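Side-chain contacts in putative pyridoxal phosphate-dependent transferase (Clostridium difficile, PDB 4DQ6), which binds pyridoxal-5'-phosphate and is a putative transferase with the class I and II aminotransferase fold: residues Asn108-Ala113 with Val165-Leu170; Phe305-Ile310 with Val319-Gly324; Glu340-Ile345 with Gly366-Asn371. One frame throughout, in Å; residues are numbered along the deposited sequence.

Contact 1 of 3, residues Asn108-Ala113 with Val165-Leu170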
loop_
_atom_site.group_PDB
_atom_site.type_symbol
_atom_site.label_atom_id
_atom_site.label_comp_id
_atom_site.label_asym_id
_atom_site.label_seq_id
_atom_site.Cartn_x
_atom_site.Cartn_y
_atom_site.Cartn_z
ATOM N N ASN A 108 12.642 11.279 5.786
ATOM C CA ASN A 108 12.975 10.787 7.103
ATOM C C ASN A 108 14.375 10.184 7.202
ATOM O O ASN A 108 15.087 10.421 8.236
ATOM C CB ASN A 108 11.958 9.755 7.575
ATOM C CG ASN A 108 12.123 9.432 9.038
ATOM O OD1 ASN A 108 11.922 10.300 9.938
ATOM N ND2 ASN A 108 12.570 8.216 9.307
ATOM N N GLU A 109 14.814 9.449 6.186
ATOM C CA GLU A 109 16.092 8.708 6.229
ATOM C C GLU A 109 17.310 9.547 5.827
ATOM O O GLU A 109 18.412 9.291 6.330
ATOM C CB GLU A 109 16.036 7.438 5.380
ATOM C CG GLU A 109 14.957 6.426 5.743
ATOM C CD GLU A 109 14.996 6.020 7.219
ATOM O OE1 GLU A 109 16.106 5.771 7.797
ATOM O OE2 GLU A 109 13.913 5.989 7.863
ATOM N N LEU A 110 17.111 10.530 4.950
ATOM C CA LEU A 110 18.210 11.344 4.399
ATOM C C LEU A 110 18.475 12.613 5.149
ATOM O O LEU A 110 19.509 13.272 4.908
ATOM C CB LEU A 110 17.920 11.701 2.922
ATOM C CG LEU A 110 17.988 10.555 1.933
ATOM C CD1 LEU A 110 17.412 10.906 0.556
ATOM C CD2 LEU A 110 19.408 10.009 1.832
ATOM N N THR A 111 17.616 12.965 6.088
ATOM C CA THR A 111 17.684 14.227 6.819
ATOM C C THR A 111 17.343 13.978 8.272
ATOM O O THR A 111 16.842 12.880 8.631
ATOM C CB THR A 111 16.738 15.314 6.261
ATOM O OG1 THR A 111 15.368 14.901 6.385
ATOM C CG2 THR A 111 17.055 15.615 4.809
ATOM N N LYS A 112 17.600 14.972 9.104
ATOM C CA LYS A 112 17.187 14.941 10.525
ATOM C C LYS A 112 16.126 16.005 10.713
ATOM O O LYS A 112 15.978 16.923 9.870
ATOM C CB LYS A 112 18.367 15.199 11.499
ATOM C CG LYS A 112 18.968 16.554 11.431
ATOM C CD LYS A 112 20.111 16.660 12.446
ATOM C CE LYS A 112 20.865 17.987 12.327
ATOM N NZ LYS A 112 21.084 18.443 10.896
ATOM N N ALA A 113 15.410 15.889 11.823
ATOM C CA ALA A 113 14.407 16.871 12.223
ATOM C C ALA A 113 14.877 18.304 12.060
ATOM O O ALA A 113 16.009 18.606 12.391
ATOM C CB ALA A 113 13.964 16.618 13.650
ATOM N N VAL A 165 20.535 23.679 3.024
ATOM C CA VAL A 165 19.523 22.820 2.460
ATOM C C VAL A 165 20.162 21.461 2.259
ATOM O O VAL A 165 21.301 21.338 1.762
ATOM C CB VAL A 165 19.044 23.425 1.137
ATOM C CG1 VAL A 165 18.174 22.434 0.349
ATOM C CG2 VAL A 165 18.229 24.648 1.413
ATOM N N LYS A 166 19.404 20.406 2.582
ATOM C CA LYS A 166 19.913 19.072 2.462
ATOM C C LYS A 166 19.416 18.395 1.222
ATOM O O LYS A 166 20.103 17.573 0.643
ATOM C CB LYS A 166 19.489 18.278 3.691
ATOM C CG LYS A 166 20.009 18.916 4.980
ATOM C CD LYS A 166 21.532 19.012 5.039
ATOM C CE LYS A 166 22.048 19.620 6.341
ATOM N NZ LYS A 166 23.542 19.632 6.391
ATOM N N LEU A 167 18.203 18.756 0.844
ATOM C CA LEU A 167 17.484 18.068 -0.266
ATOM C C LEU A 167 16.731 19.092 -1.080
ATOM O O LEU A 167 16.243 20.091 -0.534
ATOM C CB LEU A 167 16.386 16.999 0.176
ATOM C CG LEU A 167 16.810 15.786 1.001
ATOM C CD1 LEU A 167 15.607 14.928 1.444
ATOM C CD2 LEU A 167 17.761 14.931 0.162
ATOM N N PHE A 168 16.591 18.788 -2.379
ATOM C CA PHE A 168 15.817 19.575 -3.306
ATOM C C PHE A 168 14.821 18.662 -3.954
ATOM O O PHE A 168 15.244 17.610 -4.515
ATOM C CB PHE A 168 16.759 20.247 -4.344
ATOM C CG PHE A 168 16.056 21.213 -5.277
ATOM C CD1 PHE A 168 15.241 20.725 -6.293
ATOM C CD2 PHE A 168 16.236 22.630 -5.150
ATOM C CE1 PHE A 168 14.615 21.613 -7.150
ATOM C CE2 PHE A 168 15.570 23.504 -6.001
ATOM C CZ PHE A 168 14.766 22.976 -6.996
ATOM N N ILE A 169 13.539 19.032 -3.868
ATOM C CA ILE A 169 12.536 18.174 -4.493
ATOM C C ILE A 169 12.098 18.866 -5.803
ATOM O O ILE A 169 11.540 19.978 -5.759
ATOM C CB ILE A 169 11.301 17.879 -3.587
ATOM C CG1 ILE A 169 11.681 17.484 -2.166
ATOM C CG2 ILE A 169 10.411 16.795 -4.256
ATOM C CD1 ILE A 169 10.513 17.122 -1.259
ATOM N N LEU A 170 12.377 18.206 -6.929
ATOM C CA LEU A 170 12.204 18.766 -8.237
ATOM C C LEU A 170 10.963 18.045 -8.814
ATOM O O LEU A 170 10.765 16.791 -8.644
ATOM C CB LEU A 170 13.407 18.477 -9.141
ATOM C CG LEU A 170 13.256 18.552 -10.669
ATOM C CD1 LEU A 170 13.107 20.026 -11.037
ATOM C CD2 LEU A 170 14.435 17.936 -11.387
#
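Leu110, in the last turn of helix 99-110, and Thr111 just after it make a small apolar contact with Lys166 and Leu167 in the first part of strand 165-171. The contact turns on the forked end of Leu167 and the methyl of Thr111. Leu167 CD1 lies 3.7 Å from Thr111 CG2, while Leu167 CD2 reaches Leu110 CD1 at 4.1 Å, the two leucine side chains crossing at about a right angle. The same threonine methyl also meets the Lys166 chain, with Thr111 CG2 3.8 Å from Lys166 CB.

Thr111 is the first residue to leave helical geometry. With chi1 at 63°, OG1 sits between the backbone N and the carbonyl carbon and hydrogen-bonds to Ile107 O, one turn back, which leaves CG2 as the branch turned to the strand. The strand is an inner one of the seven-stranded mixed sheet of the PLP-binding domain, flanked by parallel strands 116-119 and 199-203. Val99 and Ile100 at the helix start and Cys171 at the strand end line the cofactor pocket, so the contact joins the two elements at their ends remote from it. Beyond the apolar patch Lys112 NZ and Lys166 NZ stand 5.3 Å apart, and Lys112 forms a salt bridge with Asp115.

Contact 2 of 3, residues Phe305-Ile310 with Val319-Gly324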
loop_
_atom_site.group_PDB
_atom_site.type_symbol
_atom_site.label_atom_id
_atom_site.label_comp_id
_atom_site.label_asym_id
_atom_site.label_seq_id
_atom_site.Cartn_x
_atom_site.Cartn_y
_atom_site.Cartn_z
ATOM N N PHE A 305 -8.025 22.729 -28.501
ATOM C CA PHE A 305 -9.447 23.104 -28.492
ATOM C C PHE A 305 -9.758 24.032 -27.323
ATOM O O PHE A 305 -10.409 25.075 -27.495
ATOM C CB PHE A 305 -10.339 21.857 -28.477
ATOM C CG PHE A 305 -11.757 22.156 -28.132
ATOM C CD1 PHE A 305 -12.626 22.579 -29.126
ATOM C CD2 PHE A 305 -12.219 22.092 -26.819
ATOM C CE1 PHE A 305 -13.944 22.881 -28.824
ATOM C CE2 PHE A 305 -13.533 22.387 -26.516
ATOM C CZ PHE A 305 -14.383 22.809 -27.516
ATOM N N ALA A 306 -9.246 23.690 -26.132
ATOM C CA ALA A 306 -9.519 24.476 -24.945
ATOM C C ALA A 306 -8.923 25.852 -25.012
ATOM O O ALA A 306 -9.539 26.809 -24.613
ATOM C CB ALA A 306 -9.052 23.748 -23.692
ATOM N N ILE A 307 -7.699 25.942 -25.489
ATOM C CA ILE A 307 -7.037 27.232 -25.588
ATOM C C ILE A 307 -7.729 28.106 -26.616
ATOM O O ILE A 307 -7.967 29.266 -26.364
ATOM C CB ILE A 307 -5.542 27.054 -25.894
ATOM C CG1 ILE A 307 -4.856 26.466 -24.688
ATOM C CG2 ILE A 307 -4.879 28.369 -26.270
ATOM C CD1 ILE A 307 -3.454 26.002 -24.955
ATOM N N LYS A 308 -8.112 27.535 -27.758
ATOM C CA LYS A 308 -8.877 28.290 -28.765
ATOM C C LYS A 308 -10.221 28.771 -28.181
ATOM O O LYS A 308 -10.590 29.950 -28.315
ATOM C CB LYS A 308 -9.064 27.427 -30.002
ATOM C CG LYS A 308 -9.885 28.057 -31.131
ATOM C CD LYS A 308 -9.973 27.145 -32.348
ATOM C CE LYS A 308 -11.248 27.412 -33.141
ATOM N NZ LYS A 308 -11.180 28.767 -33.753
ATOM N N TYR A 309 -10.919 27.880 -27.468
ATOM C CA TYR A 309 -12.184 28.228 -26.855
ATOM C C TYR A 309 -12.037 29.355 -25.849
ATOM O O TYR A 309 -12.776 30.323 -25.892
ATOM C CB TYR A 309 -12.831 27.023 -26.179
ATOM C CG TYR A 309 -14.240 27.249 -25.793
ATOM C CD1 TYR A 309 -14.598 27.894 -24.620
ATOM C CD2 TYR A 309 -15.262 26.776 -26.623
ATOM C CE1 TYR A 309 -15.956 28.103 -24.288
ATOM C CE2 TYR A 309 -16.585 26.998 -26.301
ATOM C CZ TYR A 309 -16.919 27.622 -25.126
ATOM O OH TYR A 309 -18.229 27.858 -24.809
ATOM N N ILE A 310 -11.013 29.268 -24.988
ATOM C CA ILE A 310 -10.791 30.306 -23.965
ATOM C C ILE A 310 -10.443 31.645 -24.639
ATOM O O ILE A 310 -10.998 32.698 -24.275
ATOM C CB ILE A 310 -9.652 29.936 -22.956
ATOM C CG1 ILE A 310 -10.069 28.769 -22.042
ATOM C CG2 ILE A 310 -9.250 31.134 -22.099
ATOM C CD1 ILE A 310 -8.899 28.029 -21.416
ATOM N N VAL A 319 -3.807 31.819 -20.657
ATOM C CA VAL A 319 -3.414 30.396 -20.611
ATOM C C VAL A 319 -2.260 30.221 -21.602
ATOM O O VAL A 319 -2.301 30.764 -22.696
ATOM C CB VAL A 319 -4.592 29.459 -20.910
ATOM C CG1 VAL A 319 -5.191 29.779 -22.260
ATOM C CG2 VAL A 319 -4.197 27.989 -20.734
ATOM N N ARG A 320 -1.199 29.558 -21.141
ATOM C CA ARG A 320 -0.068 29.123 -21.956
ATOM C C ARG A 320 -0.200 27.620 -22.189
ATOM O O ARG A 320 -0.440 26.891 -21.214
ATOM C CB ARG A 320 1.260 29.410 -21.214
ATOM N N LYS A 321 -0.012 27.160 -23.412
ATOM C CA LYS A 321 -0.129 25.716 -23.724
ATOM C C LYS A 321 0.948 24.962 -22.896
ATOM O O LYS A 321 2.147 25.330 -22.911
ATOM C CB LYS A 321 0.097 25.470 -25.188
ATOM C CG LYS A 321 -0.069 24.056 -25.640
ATOM C CD LYS A 321 -0.053 23.920 -27.146
ATOM C CE LYS A 321 0.001 22.477 -27.554
ATOM N NZ LYS A 321 -0.227 22.331 -29.044
ATOM N N PRO A 322 0.556 23.933 -22.168
ATOM C CA PRO A 322 1.571 23.160 -21.423
ATOM C C PRO A 322 2.455 22.371 -22.344
ATOM O O PRO A 322 2.064 22.011 -23.446
ATOM C CB PRO A 322 0.752 22.176 -20.622
ATOM C CG PRO A 322 -0.572 22.060 -21.350
ATOM C CD PRO A 322 -0.811 23.373 -22.031
ATOM N N GLU A 323 3.664 22.084 -21.910
ATOM C CA GLU A 323 4.610 21.252 -22.602
ATOM C C GLU A 323 4.443 19.766 -22.235
ATOM O O GLU A 323 4.787 18.847 -23.038
ATOM C CB GLU A 323 6.026 21.719 -22.252
ATOM C CG GLU A 323 6.283 23.149 -22.727
ATOM C CD GLU A 323 7.499 23.830 -22.138
ATOM O OE1 GLU A 323 8.112 23.208 -21.297
ATOM O OE2 GLU A 323 7.755 25.009 -22.581
ATOM N N GLY A 324 3.904 19.520 -21.050
ATOM C CA GLY A 324 3.597 18.189 -20.562
ATOM C C GLY A 324 2.560 18.234 -19.489
ATOM O O GLY A 324 2.124 19.331 -19.086
#
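Ile307 and Ile310, one turn apart on the long helix 289-313, pack against Val319 and Lys321 where the chain returns from that helix. The contact belongs to the C-terminal (small) domain of the fold type I PLP-dependent enzymes. Here the helix packs beside the four-stranded antiparallel sheet, near its outermost strand 318-319 and the loop that follows, which carries Lys321 and leads on to strand 327-331.

In the first shell, Val319 CG1 is shared by the two isoleucines, lying 4.1 Å from Ile307 CG1 and 4.2 Å from Ile310 CD1. The valine crosses both side chains obliquely. Its chi1 of 57° sets CG1 between the backbone N and the carbonyl carbon, pointing this methyl at the helix. Ile307 reaches further along the loop with its terminal methyl, which meets the base of Lys321 and crosses its chain at about a right angle.

Further out, Leu328 of strand 327-331 touches Ile310, Val319 and Pro322, extending the apolar layer under the helix. Ile303, a turn earlier on the helix, touches Lys321 and Pro322. The extended lysine chain carries its amine away from the isoleucine to salt bridges with Glu300 and Asp304, so the loop is held to the helix by charge as well as by apolar packing. At the lysine's base, Ile307 CD1 lies 3.6 Å from both CA and CB of Lys321.

Contact 3 of 3, residues Glu340-Ile345 with Gly366-Asn371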
loop_
_atom_site.group_PDB
_atom_site.type_symbol
_atom_site.label_atom_id
_atom_site.label_comp_id
_atom_site.label_asym_id
_atom_site.label_seq_id
_atom_site.Cartn_x
_atom_site.Cartn_y
_atom_site.Cartn_z
ATOM N N GLU A 340 -11.083 33.537 -3.027
ATOM C CA GLU A 340 -12.297 33.011 -2.398
ATOM C C GLU A 340 -13.555 33.269 -3.261
ATOM O O GLU A 340 -14.401 32.376 -3.429
ATOM C CB GLU A 340 -12.445 33.652 -1.005
ATOM N N GLU A 341 -13.665 34.472 -3.816
ATOM C CA GLU A 341 -14.812 34.847 -4.672
ATOM C C GLU A 341 -14.854 33.987 -5.949
ATOM O O GLU A 341 -15.901 33.587 -6.423
ATOM C CB GLU A 341 -14.727 36.334 -5.063
ATOM C CG GLU A 341 -15.089 37.273 -3.914
ATOM C CD GLU A 341 -14.638 38.731 -4.069
ATOM O OE1 GLU A 341 -13.895 39.118 -5.014
ATOM O OE2 GLU A 341 -15.051 39.523 -3.193
ATOM N N LEU A 342 -13.682 33.765 -6.524
ATOM C CA LEU A 342 -13.571 32.949 -7.746
ATOM C C LEU A 342 -13.973 31.491 -7.479
ATOM O O LEU A 342 -14.743 30.868 -8.225
ATOM C CB LEU A 342 -12.136 33.054 -8.275
ATOM C CG LEU A 342 -11.821 32.244 -9.531
ATOM C CD1 LEU A 342 -12.744 32.689 -10.645
ATOM C CD2 LEU A 342 -10.335 32.431 -9.868
ATOM N N GLU A 343 -13.469 30.925 -6.405
ATOM C CA GLU A 343 -13.867 29.560 -6.075
ATOM C C GLU A 343 -15.401 29.473 -5.921
ATOM O O GLU A 343 -16.017 28.530 -6.404
ATOM C CB GLU A 343 -13.154 29.030 -4.830
ATOM C CG GLU A 343 -13.645 27.632 -4.474
ATOM C CD GLU A 343 -12.779 26.901 -3.452
ATOM O OE1 GLU A 343 -11.678 27.407 -3.093
ATOM O OE2 GLU A 343 -13.225 25.813 -3.017
ATOM N N SER A 344 -15.983 30.462 -5.244
ATOM C CA SER A 344 -17.423 30.501 -5.014
ATOM C C SER A 344 -18.224 30.523 -6.313
ATOM O O SER A 344 -19.161 29.749 -6.452
ATOM C CB SER A 344 -17.841 31.696 -4.095
ATOM O OG SER A 344 -17.236 31.566 -2.824
ATOM N N ILE A 345 -17.885 31.408 -7.250
ATOM C CA ILE A 345 -18.671 31.479 -8.487
ATOM C C ILE A 345 -18.474 30.243 -9.363
ATOM O O ILE A 345 -19.381 29.821 -10.010
ATOM C CB ILE A 345 -18.467 32.748 -9.339
ATOM C CG1 ILE A 345 -17.009 32.929 -9.793
ATOM C CG2 ILE A 345 -19.046 33.968 -8.641
ATOM C CD1 ILE A 345 -16.812 34.212 -10.613
ATOM N N GLY A 366 -5.009 33.408 -8.086
ATOM C CA GLY A 366 -5.592 33.880 -9.315
ATOM C C GLY A 366 -5.692 32.802 -10.394
ATOM O O GLY A 366 -6.376 33.021 -11.395
ATOM N N TYR A 367 -5.064 31.641 -10.190
ATOM C CA TYR A 367 -5.088 30.560 -11.168
ATOM C C TYR A 367 -6.077 29.471 -10.759
ATOM O O TYR A 367 -6.445 29.364 -9.609
ATOM C CB TYR A 367 -3.693 29.919 -11.247
ATOM C CG TYR A 367 -2.752 30.673 -12.134
ATOM C CD1 TYR A 367 -1.965 31.682 -11.624
ATOM C CD2 TYR A 367 -2.592 30.325 -13.480
ATOM C CE1 TYR A 367 -1.092 32.377 -12.451
ATOM C CE2 TYR A 367 -1.708 31.030 -14.300
ATOM C CZ TYR A 367 -0.970 32.006 -13.773
ATOM O OH TYR A 367 -0.059 32.625 -14.641
ATOM N N GLN A 368 -6.473 28.665 -11.744
ATOM C CA GLN A 368 -7.149 27.389 -11.530
ATOM C C GLN A 368 -6.522 26.370 -12.461
ATOM O O GLN A 368 -6.140 26.695 -13.585
ATOM C CB GLN A 368 -8.650 27.464 -11.889
ATOM C CG GLN A 368 -9.392 28.549 -11.137
ATOM C CD GLN A 368 -9.800 28.141 -9.722
ATOM O OE1 GLN A 368 -10.201 26.982 -9.521
ATOM N NE2 GLN A 368 -9.801 29.105 -8.773
ATOM N N ARG A 369 -6.437 25.144 -11.979
ATOM C CA ARG A 369 -5.993 23.987 -12.758
ATOM C C ARG A 369 -7.140 23.084 -13.229
ATOM O O ARG A 369 -7.997 22.686 -12.451
ATOM C CB ARG A 369 -4.980 23.181 -11.947
ATOM C CG ARG A 369 -4.087 22.293 -12.762
ATOM C CD ARG A 369 -3.424 21.210 -11.931
ATOM N NE ARG A 369 -4.363 20.201 -11.411
ATOM C CZ ARG A 369 -4.017 19.234 -10.596
ATOM N NH1 ARG A 369 -2.742 19.135 -10.139
ATOM N NH2 ARG A 369 -4.912 18.343 -10.206
ATOM N N ILE A 370 -7.090 22.827 -14.531
ATOM C CA ILE A 370 -8.136 22.106 -15.239
ATOM C C ILE A 370 -7.578 20.804 -15.844
ATOM O O ILE A 370 -6.606 20.820 -16.587
ATOM C CB ILE A 370 -8.779 22.935 -16.345
ATOM C CG1 ILE A 370 -9.119 24.356 -15.857
ATOM C CG2 ILE A 370 -10.045 22.244 -16.818
ATOM C CD1 ILE A 370 -9.670 25.304 -16.893
ATOM N N ASN A 371 -8.228 19.693 -15.490
ATOM C CA ASN A 371 -7.908 18.378 -15.998
ATOM C C ASN A 371 -8.509 18.080 -17.363
ATOM O O ASN A 371 -9.726 17.986 -17.456
ATOM C CB ASN A 371 -8.298 17.322 -14.965
ATOM C CG ASN A 371 -7.940 15.911 -15.367
ATOM O OD1 ASN A 371 -7.721 15.596 -16.545
ATOM N ND2 ASN A 371 -8.026 15.008 -14.397
#
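Leu342 of helix 339-350 meets Gln368 of strand 367-371 in a buried van der Waals contact, with no hydrogen bond between the two segments. The side chains approach from opposite directions, the amide nitrogen leading from the strand: Gln368 NE2 lies 3.5 Å from Leu342 CD2 and 3.8 Å from Leu342 CG. The aliphatic part of the glutamine adds a looser touch, Gln368 CG to Leu342 CD2 at 4.2 Å. A bend at chi2 (-81°) swings the amide out of line with the first part of the Gln368 chain and up to the leucine. Leu342 extends to meet it, its CG opposite the backbone N at a chi1 of 179°. The same methyl, CD2, stands 4.3 Å from the carbonyl O of Gly366.

A hydrogen bond links the ends of the two elements beside the leucine contact: Gly366 N, just before the strand, is bonded to the side-chain oxygen OD1 of Asp339 at the start of the helix.

Strand 367-371 is an inner strand of the antiparallel sheet, between 327-331 and 355-356, and Gln368 pairs through its backbone with Val330. Helix 339-350 lies against this sheet, where Leu342 also touches Phe332, just beyond strand 327-331, and Gln368 also touches Leu354.

In the fold
The three contacts each set a helix against a strand or a strand-flanking loop, but in different parts of the fold. Contact 1 belongs to the large mixed sheet; contacts 2 and 3 belong to the smaller antiparallel sheet, contact 2 at the loop that follows its outermost strand 318-319, contact 3 on its inner strand 367-371. Their centres are about 17 Å apart, whereas contact 1 lies about 35 and 32 Å from them, centre to centre. Contact 3 is buried, pairing a leucine with a glutamine amide; contacts 1 and 2 are partly buried, with methyl packing beside Lys112 and Lys321, both salt-bridged to acidic residues. Strands 165-171 and 367-371 both approach the cofactor site, with Cys171 in the pocket and Arg369 bonded to pocket residue Asn175.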